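Local coordinates for type VII secretion system protein EssB (Staphylococcus aureus, PDB 4ANN), which is a membrane component of the Ess type VII secretion system, probably required for secretion of EsxA and EsxB, represented here by its cytoplasmic segment, at residues 38-43 against 123-128; 70-75 against 110-115; 86-91 against 189-194; 140-145 against 159-164. All coordinates share one frame; numbering follows the deposited sequence.

Interaction 1: residues 38-43 against 123-128; sequences YLLEQH and RGLQNV
Leu40 and Arg123 mark the closest approach of the two backbones, 6.6 Å between their CA atoms, where a 3-10 turn at 38-40, in the loop between strands 21-25 and 50-54, passes the chain leading into strand 124-125. The main chains exchange no hydrogen bond with each other, and the polar link is made by one side chain instead. From CB the chain of Arg123 runs extended (chi2 -175°, chi3 -172°), which carries its flat guanidinium to the end of the turn. There NH1 donates to Gln42 O at 2.7 Å, nearly straight at 167°. The bond lies close to the guanidinium plane and in the plane of the carbonyl, and NH2 adds a weak bond to the same oxygen at 3.3 Å. Leu40 O comes from another direction, sitting over the centre of one guanidinium face, 3.4 Å from CZ of Arg123. Further along, leucines form the apolar half of the contact. Leu40 CD2 touches Leu125 CG at 3.9 Å and the Arg123 CB at 3.9 Å, while Leu125 CD2 reaches Leu39 CB at 4.2 Å. Branched, flexible leucines suit this buried seam, whereas arginine supplies a CB that touches Leu40 and a planar head with several N-H groups. Tyr101, on the strand 101-102 that pairs with 124-125, makes a cation-pi contact with Arg123, and Ile48 O accepts a bond from NH2. The charged head is largely buried, with one water weakly bonded to NH2; backbone carbonyls and the ring of Tyr101 lie around it and would probably help offset the cost of burial.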
# COMPACT_ATOMS: atom_id res chain seq x y z
N TYR A 38 12.94 -6.74 -15.74
CA TYR A 38 12.02 -6.02 -16.63
C TYR A 38 10.59 -6.08 -16.09
O TYR A 38 9.78 -5.21 -16.39
CB TYR A 38 12.09 -6.60 -18.06
CG TYR A 38 11.22 -7.81 -18.27
CD1 TYR A 38 11.72 -9.06 -17.88
CD2 TYR A 38 9.93 -7.75 -18.83
CE1 TYR A 38 10.99 -10.23 -18.01
CE2 TYR A 38 9.18 -8.90 -18.97
CZ TYR A 38 9.73 -10.10 -18.57
OH TYR A 38 8.96 -11.22 -18.75
N LEU A 39 10.24 -7.10 -15.29
CA LEU A 39 8.86 -7.17 -14.73
C LEU A 39 8.61 -5.98 -13.86
O LEU A 39 7.40 -5.61 -13.63
CB LEU A 39 8.66 -8.45 -13.96
CG LEU A 39 8.69 -9.71 -14.83
CD1 LEU A 39 8.61 -10.97 -13.98
CD2 LEU A 39 7.64 -9.71 -15.93
N LEU A 40 9.63 -5.35 -13.28
CA LEU A 40 9.40 -4.22 -12.39
C LEU A 40 8.98 -2.99 -13.16
O LEU A 40 8.51 -2.02 -12.52
CB LEU A 40 10.66 -3.95 -11.59
CG LEU A 40 11.10 -5.06 -10.66
CD1 LEU A 40 12.37 -4.68 -9.88
CD2 LEU A 40 9.98 -5.43 -9.68
N GLU A 41 9.11 -2.97 -14.49
CA GLU A 41 8.66 -1.85 -15.27
C GLU A 41 7.50 -2.22 -16.19
O GLU A 41 7.03 -1.38 -16.95
CB GLU A 41 9.79 -1.17 -16.07
CG GLU A 41 10.35 -2.06 -17.17
CD GLU A 41 11.37 -1.40 -18.05
OE1 GLU A 41 11.62 -0.18 -17.98
OE2 GLU A 41 11.95 -2.16 -18.89
N GLN A 42 6.99 -3.45 -16.14
CA GLN A 42 5.86 -3.83 -16.96
C GLN A 42 4.58 -3.19 -16.42
O GLN A 42 4.36 -3.20 -15.23
CB GLN A 42 5.73 -5.36 -16.94
CG GLN A 42 4.75 -5.90 -17.91
CD GLN A 42 4.85 -7.41 -18.14
OE1 GLN A 42 5.60 -7.86 -19.02
NE2 GLN A 42 4.10 -8.14 -17.34
N HIS A 43 3.74 -2.63 -17.27
CA HIS A 43 2.47 -2.13 -16.78
C HIS A 43 1.70 -3.21 -16.02
O HIS A 43 1.61 -4.35 -16.49
CB HIS A 43 1.61 -1.61 -17.93
CG HIS A 43 0.31 -1.10 -17.37
ND1 HIS A 43 0.15 0.07 -16.64
CD2 HIS A 43 -0.90 -1.66 -17.42
CE1 HIS A 43 -1.11 0.23 -16.31
NE2 HIS A 43 -1.77 -0.82 -16.76
N ARG A 123 7.42 -2.29 -5.95
CA ARG A 123 7.09 -3.67 -6.26
C ARG A 123 8.26 -4.61 -5.93
O ARG A 123 9.37 -4.33 -6.33
CB ARG A 123 6.89 -3.95 -7.72
CG ARG A 123 6.24 -2.92 -8.48
CD ARG A 123 5.94 -3.30 -9.92
NE ARG A 123 5.48 -2.23 -10.70
CZ ARG A 123 5.16 -2.28 -11.98
NH1 ARG A 123 5.27 -3.41 -12.65
NH2 ARG A 123 4.73 -1.20 -12.61
N GLY A 124 7.97 -5.68 -5.24
CA GLY A 124 8.90 -6.80 -5.22
C GLY A 124 8.45 -7.88 -6.14
O GLY A 124 7.40 -7.80 -6.81
N LEU A 125 9.25 -8.96 -6.19
CA LEU A 125 8.95 -10.13 -6.97
C LEU A 125 9.20 -11.34 -6.12
O LEU A 125 10.31 -11.45 -5.59
CB LEU A 125 9.83 -10.23 -8.18
CG LEU A 125 9.56 -9.26 -9.28
CD1 LEU A 125 10.74 -9.35 -10.25
CD2 LEU A 125 8.22 -9.58 -9.97
N GLN A 126 8.20 -12.19 -6.05
CA GLN A 126 8.31 -13.36 -5.19
C GLN A 126 9.56 -14.14 -5.48
O GLN A 126 9.86 -14.43 -6.63
CB GLN A 126 7.07 -14.24 -5.36
CG GLN A 126 5.87 -13.37 -4.94
CD GLN A 126 5.39 -13.98 -3.62
OE1 GLN A 126 6.14 -14.00 -2.65
NE2 GLN A 126 4.15 -14.47 -3.73
N ASN A 127 10.31 -14.43 -4.42
CA ASN A 127 11.44 -15.34 -4.51
C ASN A 127 12.56 -14.69 -5.30
O ASN A 127 13.52 -15.42 -5.54
CB ASN A 127 11.10 -16.68 -5.18
CG ASN A 127 9.97 -17.42 -4.54
OD1 ASN A 127 9.05 -17.98 -5.16
ND2 ASN A 127 10.01 -17.48 -3.21
N VAL A 128 12.45 -13.40 -5.60
CA VAL A 128 13.43 -12.75 -6.46
C VAL A 128 14.02 -11.47 -5.91
O VAL A 128 15.22 -11.30 -5.92
CB VAL A 128 12.80 -12.49 -7.84
CG1 VAL A 128 13.72 -11.65 -8.66
CG2 VAL A 128 12.50 -13.80 -8.52
O HOH W 1 5.14 0.26 -15.60

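Interaction 2: residues 70-75 against 110-115; sequences TPFDNI and LFFTRD
Phe112 O is gripped twice: Thr70 N donates to it at 2.8 Å, almost straight at 174°, and a water donates to it at 3.2 Å. The same water lies 2.7 Å from Thr70 OG1, which stands beside its own backbone N (chi1 -64°), a position that lets the hydroxyl share a solvent bridge with the strand next door. Threonine is apt here, being beta-branched and able to use such a water. The return bond, Phe112 N to Thr70 O at 2.8 Å, is more bent and completes the antiparallel hydrogen-bonded pair. Pro71 faces Phe111 in the following non-hydrogen-bonded pair, where no bond between the two strands calls for the N-H that proline lacks. Pro71 CG rests near Phe111 CE2 on that face of the sheet. After it the chain turns into a 3-10 segment, yet Phe72 N still bonds to Leu110 O at 3.0 Å. On the face that carries Thr70 and Phe112, large apolar groups collect. With CG anti to its backbone N (chi1 164°), Phe72 lays its CD1 3.8 Å from Leu110 CD2, while Phe112 CE2 comes to the edge of the Phe72 ring. Ile75 CG2 meets Phe112 CE2 at 4.1 Å, the two side chains crossing at about a right angle. Tyr86 of helix 80-89 and Leu146 of helix 136-151 extend this apolar layer. The arrangement is that of an outer strand in a small antiparallel sheet, 70-71, 110-112 and 118-120, packed by one face on helices, in a family probably related to the protein kinases.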
# COMPACT_ATOMS: atom_id res chain seq x y z
N THR A 70 -3.96 9.77 -7.40
CA THR A 70 -4.21 10.58 -6.22
C THR A 70 -3.57 9.94 -5.02
O THR A 70 -3.90 8.81 -4.66
CB THR A 70 -5.74 10.69 -6.00
OG1 THR A 70 -6.31 11.38 -7.10
CG2 THR A 70 -6.10 11.41 -4.74
N PRO A 71 -2.63 10.61 -4.33
CA PRO A 71 -2.05 10.01 -3.12
C PRO A 71 -3.08 9.74 -2.06
O PRO A 71 -4.03 10.52 -1.88
CB PRO A 71 -1.06 11.09 -2.63
CG PRO A 71 -0.79 11.89 -3.86
CD PRO A 71 -2.05 11.92 -4.65
N PHE A 72 -2.85 8.71 -1.26
CA PHE A 72 -3.74 8.37 -0.14
C PHE A 72 -4.07 9.59 0.72
O PHE A 72 -5.20 9.77 1.12
CB PHE A 72 -3.12 7.26 0.70
CG PHE A 72 -3.75 7.11 2.06
CD1 PHE A 72 -4.96 6.44 2.22
CD2 PHE A 72 -3.18 7.69 3.17
CE1 PHE A 72 -5.58 6.37 3.46
CE2 PHE A 72 -3.82 7.62 4.42
CZ PHE A 72 -5.00 6.97 4.55
N ASP A 73 -3.05 10.37 1.10
CA ASP A 73 -3.31 11.42 2.06
C ASP A 73 -4.30 12.46 1.58
O ASP A 73 -4.86 13.21 2.39
CB ASP A 73 -2.02 12.13 2.46
CG ASP A 73 -1.13 11.34 3.40
OD1 ASP A 73 -1.57 10.41 4.05
OD2 ASP A 73 0.06 11.80 3.45
N ASN A 74 -4.54 12.52 0.26
CA ASN A 74 -5.54 13.47 -0.26
C ASN A 74 -6.95 13.13 0.16
O ASN A 74 -7.84 13.98 0.10
CB ASN A 74 -5.47 13.49 -1.81
CG ASN A 74 -4.24 14.15 -2.32
OD1 ASN A 74 -3.15 14.16 -1.67
ND2 ASN A 74 -4.37 14.69 -3.52
N ILE A 75 -7.24 11.89 0.57
CA ILE A 75 -8.61 11.51 0.87
C ILE A 75 -9.08 12.00 2.25
O ILE A 75 -10.24 11.92 2.57
CB ILE A 75 -8.86 9.99 0.76
CG1 ILE A 75 -8.37 9.17 1.93
CG2 ILE A 75 -8.33 9.45 -0.58
CD1 ILE A 75 -8.84 7.71 1.88
N LEU A 110 0.65 4.23 -1.48
CA LEU A 110 -0.70 4.02 -1.89
C LEU A 110 -1.23 5.26 -2.63
O LEU A 110 -1.20 6.38 -2.12
CB LEU A 110 -1.59 3.76 -0.66
CG LEU A 110 -3.06 3.52 -0.95
CD1 LEU A 110 -3.29 2.34 -1.86
CD2 LEU A 110 -3.80 3.31 0.38
N PHE A 111 -1.77 4.99 -3.80
CA PHE A 111 -2.39 5.97 -4.67
C PHE A 111 -3.73 5.43 -5.15
O PHE A 111 -4.01 4.24 -5.00
CB PHE A 111 -1.51 6.28 -5.89
CG PHE A 111 -0.15 6.85 -5.52
CD1 PHE A 111 0.85 6.02 -5.07
CD2 PHE A 111 0.09 8.19 -5.61
CE1 PHE A 111 2.08 6.52 -4.73
CE2 PHE A 111 1.32 8.72 -5.26
CZ PHE A 111 2.32 7.88 -4.81
N PHE A 112 -4.55 6.31 -5.71
CA PHE A 112 -5.84 5.93 -6.26
C PHE A 112 -5.99 6.41 -7.67
O PHE A 112 -5.56 7.51 -8.03
CB PHE A 112 -6.99 6.49 -5.41
CG PHE A 112 -7.06 5.89 -4.03
CD1 PHE A 112 -7.74 4.73 -3.81
CD2 PHE A 112 -6.42 6.52 -2.95
CE1 PHE A 112 -7.84 4.17 -2.53
CE2 PHE A 112 -6.55 5.95 -1.69
CZ PHE A 112 -7.23 4.80 -1.46
N THR A 113 -6.64 5.57 -8.48
CA THR A 113 -7.02 6.00 -9.83
C THR A 113 -8.18 6.97 -9.77
O THR A 113 -8.78 7.23 -8.71
CB THR A 113 -7.44 4.77 -10.65
OG1 THR A 113 -8.68 4.30 -10.14
CG2 THR A 113 -6.42 3.67 -10.65
N ARG A 114 -8.56 7.54 -10.92
CA ARG A 114 -9.70 8.43 -11.00
C ARG A 114 -11.01 7.75 -10.60
O ARG A 114 -11.96 8.46 -10.22
CB ARG A 114 -9.83 9.00 -12.42
CG ARG A 114 -8.85 10.12 -12.67
CD ARG A 114 -8.80 10.50 -14.14
NE ARG A 114 -7.46 10.98 -14.54
CZ ARG A 114 -7.07 12.22 -14.29
NH1 ARG A 114 -7.87 13.11 -13.66
NH2 ARG A 114 -5.87 12.66 -14.65
N ASP A 115 -11.09 6.44 -10.67
CA ASP A 115 -12.22 5.67 -10.17
C ASP A 115 -12.15 5.31 -8.70
O ASP A 115 -13.09 4.68 -8.20
CB ASP A 115 -12.42 4.41 -10.98
CG ASP A 115 -13.31 4.71 -12.18
OD1 ASP A 115 -14.49 5.17 -12.03
OD2 ASP A 115 -12.80 4.61 -13.31
O HOH W 2 -6.90 10.10 -9.38

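Interaction 3: residues 86-91 against 189-194; sequences YLLNIK and FLDEQY
Leu88 is the centre of this contact, and its two methyl groups do different work on helix 183-192. CD2 rests on Leu190 CB at 3.6 Å, the two leucines sliding past one another in opposite directions while their CA atoms stay 6.8 Å apart. The same methyl also lies 3.2 Å from Asp191 OD1, a tight carbon-oxygen approach, with the carboxylate arriving across the leucine at about a right angle. CD1 points to the last modelled residue, where it is 3.6 Å from Tyr194 CE2; Tyr194 was modelled in two conformers, so this part of the contact is less certain. Leu88 holds CG beside its backbone N (chi1 -79°), and this spreads both methyls toward the opposing helix. Leu190 loses the most surface on its side of the contact; its CD1 passes the Leu87 CB at 4.5 Å, a looser touch that widens the patch. Leucine suits both sites because its forked end fills the uneven surface between two helices without demanding a polar partner, and no hydrogen bond crosses here. Asp191 and Tyr194 are exposed to solvent, where polar ends are tolerated. Leu84, one turn before Leu88, meets Leu190 as well, and Leu87 packs inward on Ala150 and Phe151. This is apolar helix-helix packing, with helix 183-192 laid against helix 80-89 in the helical part of a domain probably related to the protein kinases.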
# COMPACT_ATOMS: atom_id res chain seq x y z
N TYR A 86 -13.31 4.99 -1.03
CA TYR A 86 -11.90 4.81 -1.27
C TYR A 86 -11.30 3.82 -0.29
O TYR A 86 -10.53 2.90 -0.68
CB TYR A 86 -11.16 6.14 -1.22
CG TYR A 86 -11.23 6.96 -2.51
CD1 TYR A 86 -12.42 7.33 -3.12
CD2 TYR A 86 -10.05 7.36 -3.14
CE1 TYR A 86 -12.45 8.06 -4.28
CE2 TYR A 86 -10.08 8.09 -4.31
CZ TYR A 86 -11.28 8.44 -4.90
OH TYR A 86 -11.33 9.15 -6.06
N LEU A 87 -11.60 3.97 1.00
CA LEU A 87 -11.07 3.05 2.01
C LEU A 87 -11.50 1.61 1.76
O LEU A 87 -10.67 0.69 1.88
CB LEU A 87 -11.47 3.50 3.40
CG LEU A 87 -10.81 4.74 3.96
CD1 LEU A 87 -11.52 5.20 5.21
CD2 LEU A 87 -9.35 4.49 4.21
N LEU A 88 -12.76 1.40 1.43
CA LEU A 88 -13.27 0.08 1.11
C LEU A 88 -12.54 -0.51 -0.07
O LEU A 88 -12.24 -1.71 -0.11
CB LEU A 88 -14.76 0.14 0.88
CG LEU A 88 -15.61 0.19 2.16
CD1 LEU A 88 -17.00 0.74 1.89
CD2 LEU A 88 -15.71 -1.21 2.78
N ASN A 89 -12.23 0.31 -1.06
CA ASN A 89 -11.56 -0.19 -2.26
C ASN A 89 -10.14 -0.62 -2.02
O ASN A 89 -9.60 -1.37 -2.87
CB ASN A 89 -11.62 0.84 -3.38
CG ASN A 89 -13.01 1.00 -4.01
OD1 ASN A 89 -13.87 0.14 -3.86
ND2 ASN A 89 -13.18 2.08 -4.73
N ILE A 90 -9.49 -0.20 -0.95
CA ILE A 90 -8.08 -0.57 -0.70
C ILE A 90 -7.90 -2.07 -0.71
O ILE A 90 -6.86 -2.58 -1.13
CB ILE A 90 -7.58 0.05 0.61
CG1 ILE A 90 -7.50 1.57 0.50
CG2 ILE A 90 -6.27 -0.59 1.07
CD1 ILE A 90 -7.22 2.29 1.81
N LYS A 91 -8.89 -2.82 -0.25
CA LYS A 91 -8.79 -4.28 -0.18
C LYS A 91 -8.54 -4.89 -1.54
O LYS A 91 -8.06 -6.05 -1.61
CB LYS A 91 -10.08 -4.82 0.46
CG LYS A 91 -11.27 -5.03 -0.48
CD LYS A 91 -12.30 -5.90 0.22
CE LYS A 91 -13.61 -6.21 -0.49
NZ LYS A 91 -14.30 -7.38 0.17
N PHE A 189 -17.49 -3.33 9.12
CA PHE A 189 -17.57 -2.09 9.89
C PHE A 189 -17.61 -0.88 8.97
O PHE A 189 -18.43 0.05 9.13
CB PHE A 189 -16.43 -2.01 10.87
CG PHE A 189 -16.39 -0.68 11.59
CD1 PHE A 189 -17.31 -0.40 12.58
CD2 PHE A 189 -15.46 0.27 11.24
CE1 PHE A 189 -17.30 0.82 13.21
CE2 PHE A 189 -15.43 1.49 11.91
CZ PHE A 189 -16.32 1.75 12.90
N LEU A 190 -16.69 -0.84 7.99
CA LEU A 190 -16.65 0.30 7.06
C LEU A 190 -17.96 0.41 6.30
O LEU A 190 -18.51 1.52 6.10
CB LEU A 190 -15.47 0.18 6.11
CG LEU A 190 -14.04 0.32 6.73
CD1 LEU A 190 -13.02 -0.04 5.66
CD2 LEU A 190 -13.83 1.69 7.29
N ASP A 191 -18.51 -0.71 5.83
CA ASP A 191 -19.77 -0.66 5.09
C ASP A 191 -20.90 -0.08 5.95
O ASP A 191 -21.78 0.60 5.49
CB ASP A 191 -20.18 -2.06 4.71
CG ASP A 191 -19.44 -2.83 3.66
OD1 ASP A 191 -18.79 -2.16 2.84
OD2 ASP A 191 -19.61 -4.10 3.64
N GLU A 192 -20.89 -0.47 7.27
CA GLU A 192 -21.88 -0.01 8.22
C GLU A 192 -21.80 1.51 8.44
O GLU A 192 -22.78 2.19 8.73
CB GLU A 192 -21.72 -0.73 9.56
CG GLU A 192 -22.13 -2.18 9.52
CD GLU A 192 -21.60 -3.01 10.70
OE1 GLU A 192 -20.95 -2.51 11.68
OE2 GLU A 192 -21.80 -4.24 10.69
N GLN A 193 -20.66 2.18 8.28
CA GLN A 193 -20.49 3.59 8.54
C GLN A 193 -21.18 4.48 7.49
O GLN A 193 -21.36 5.69 7.77
CB GLN A 193 -19.01 3.96 8.58
CG GLN A 193 -18.17 3.24 9.63
CD GLN A 193 -18.81 3.12 10.98
OE1 GLN A 193 -18.89 4.09 11.74
NE2 GLN A 193 -19.30 1.93 11.29
N TYR A 194 -21.58 3.94 6.34
CA TYR A 194 -22.44 4.70 5.43
C TYR A 194 -23.71 5.12 6.18
O TYR A 194 -24.46 4.29 6.69
CB TYR A 194 -22.71 3.86 4.22
CG TYR A 194 -21.61 3.77 3.19
CD1 TYR A 194 -21.00 4.87 2.63
CD2 TYR A 194 -21.14 2.55 2.75
CE1 TYR A 194 -19.99 4.75 1.70
CE2 TYR A 194 -20.15 2.38 1.82
CZ TYR A 194 -19.57 3.52 1.30
OH TYR A 194 -18.60 3.46 0.36

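Interaction 4: residues 140-145 against 159-164; sequences LTRYKA and ALVEGN
This is apolar packing between the long helix 136-151 and the short helix 157-162 that follows it, with helix 183-192 also packing on the former. Ala145 forms its tightest part: its CB lies 3.9 Å from Leu160 CB and 3.8 Å from Val161 CG2, and the CA atoms of Ala145 and Leu160 are only 5.9 Å apart. Alanine suits this spot, its single methyl fitting where the backbones come together. Leu160, CG beside its backbone N (chi1 -65°), also sends CD1 to the Ala145 carbonyl oxygen at 3.9 Å. The two helices run roughly antiparallel, joined by a short loop, and so make a helical hairpin, with Arg142 nearest Val161 and Ala145 nearest Leu160 along the backbones. Val161, modelled in two conformers, has more surface buried here than any other residue of the pair of segments. In the conformer described, CG1 lies over one face of the Arg142 guanidinium, 4.1 Å above its plane and toward the rim, while CG2 touches Arg142 CG at 4.1 Å. The arginine thereby serves the contact with its methylenes and flat face, leaving its N-H groups to others: NE makes a salt bridge with Glu138, and NH1 bonds to Leu105 O. Thr141 contributes its methyl, CG2 lying 4.4 Å from Val161 CA, and its OG1 makes a weak bond to Ala137 O, one turn earlier in the helix.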
# COMPACT_ATOMS: atom_id res chain seq x y z
N LEU A 140 -3.66 -6.36 7.96
CA LEU A 140 -4.81 -5.85 8.70
C LEU A 140 -4.42 -4.69 9.58
O LEU A 140 -5.17 -3.70 9.62
CB LEU A 140 -5.46 -6.98 9.49
CG LEU A 140 -6.68 -6.57 10.27
CD1 LEU A 140 -7.75 -5.96 9.33
CD2 LEU A 140 -7.25 -7.79 11.02
N THR A 141 -3.32 -4.77 10.31
CA THR A 141 -2.91 -3.65 11.15
C THR A 141 -2.69 -2.40 10.30
O THR A 141 -3.09 -1.29 10.67
CB THR A 141 -1.61 -4.02 11.89
OG1 THR A 141 -1.93 -5.06 12.81
CG2 THR A 141 -1.05 -2.86 12.67
N ARG A 142 -2.00 -2.56 9.18
CA ARG A 142 -1.73 -1.41 8.29
C ARG A 142 -3.03 -0.84 7.72
O ARG A 142 -3.20 0.39 7.62
CB ARG A 142 -0.74 -1.83 7.22
CG ARG A 142 0.65 -2.04 7.75
CD ARG A 142 1.58 -2.70 6.72
NE ARG A 142 2.93 -2.65 7.24
CZ ARG A 142 3.79 -1.67 7.05
NH1 ARG A 142 3.57 -0.63 6.23
NH2 ARG A 142 4.96 -1.74 7.63
N TYR A 143 -3.98 -1.69 7.33
CA TYR A 143 -5.27 -1.22 6.83
C TYR A 143 -6.01 -0.43 7.90
O TYR A 143 -6.54 0.66 7.65
CB TYR A 143 -6.03 -2.44 6.29
CG TYR A 143 -7.19 -2.16 5.39
CD1 TYR A 143 -7.73 -0.93 5.06
CD2 TYR A 143 -7.78 -3.25 4.77
CE1 TYR A 143 -8.82 -0.80 4.22
CE2 TYR A 143 -8.87 -3.13 3.92
CZ TYR A 143 -9.36 -1.89 3.62
OH TYR A 143 -10.46 -1.77 2.77
N LYS A 144 -6.03 -0.94 9.13
CA LYS A 144 -6.62 -0.24 10.23
C LYS A 144 -6.00 1.14 10.42
O LYS A 144 -6.70 2.13 10.65
CB LYS A 144 -6.50 -1.06 11.52
CG LYS A 144 -7.36 -2.29 11.57
CD LYS A 144 -7.06 -3.20 12.74
CE LYS A 144 -8.08 -4.29 12.90
NZ LYS A 144 -7.73 -5.18 14.06
N ALA A 145 -4.67 1.19 10.36
CA ALA A 145 -3.97 2.44 10.53
C ALA A 145 -4.35 3.44 9.43
O ALA A 145 -4.53 4.64 9.71
CB ALA A 145 -2.48 2.24 10.60
N ALA A 159 3.28 5.74 13.76
CA ALA A 159 3.08 5.56 15.20
C ALA A 159 2.07 4.47 15.47
O ALA A 159 2.20 3.66 16.38
CB ALA A 159 2.62 6.84 15.87
N LEU A 160 0.99 4.41 14.67
CA LEU A 160 -0.03 3.39 14.86
C LEU A 160 0.49 2.00 14.55
O LEU A 160 0.21 1.06 15.31
CB LEU A 160 -1.25 3.72 14.00
CG LEU A 160 -1.99 5.00 14.37
CD1 LEU A 160 -2.93 5.39 13.22
CD2 LEU A 160 -2.72 4.85 15.70
N VAL A 161 1.25 1.85 13.50
CA VAL A 161 1.77 0.54 13.09
C VAL A 161 2.83 0.04 14.08
O VAL A 161 2.93 -1.19 14.27
CB VAL A 161 2.24 0.58 11.62
CG1 VAL A 161 3.05 -0.63 11.27
CG2 VAL A 161 1.03 0.77 10.71
N GLU A 162 3.61 0.94 14.66
CA GLU A 162 4.72 0.69 15.57
C GLU A 162 4.30 0.56 17.03
O GLU A 162 5.14 0.15 17.82
CB GLU A 162 5.77 1.82 15.40
CG GLU A 162 6.37 1.78 13.99
CD GLU A 162 7.15 2.98 13.55
OE1 GLU A 162 7.46 3.89 14.35
OE2 GLU A 162 7.49 3.11 12.35
N GLY A 163 3.11 0.90 17.39
CA GLY A 163 2.70 0.93 18.77
C GLY A 163 2.05 -0.36 19.21
O GLY A 163 1.90 -1.34 18.45
N ASN A 164 1.65 -0.39 20.47
CA ASN A 164 0.81 -1.45 21.03
C ASN A 164 -0.59 -1.01 20.71
O ASN A 164 -1.18 -0.18 21.42
CB ASN A 164 1.13 -1.55 22.53
CG ASN A 164 0.39 -2.66 23.22
OD1 ASN A 164 0.90 -3.23 24.27
ND2 ASN A 164 -0.76 -3.00 22.76

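Interactions 2, 3 and 4 form a continuous chain of contacts, with interaction 1 standing apart. Interaction 3 touches interaction 2 where Tyr86 CD2 meets Phe112 CG at 3.5 Å and Leu110 CD2 meets Ile90 CD1 at 3.8 Å, so helix 80-89 and Ile90 pack on the small sheet. It joins interaction 4 through Tyr143 OH, 2.6 Å from Leu87 O, a probable hydrogen bond. Interactions 2 and 4 do not touch, their nearest atoms being about 6 Å apart. Interaction 1 lies across the chain's centre from interactions 3 and 4, its centre about 29 Å from that of interaction 3, yet along the sequence its loop encloses interaction 2.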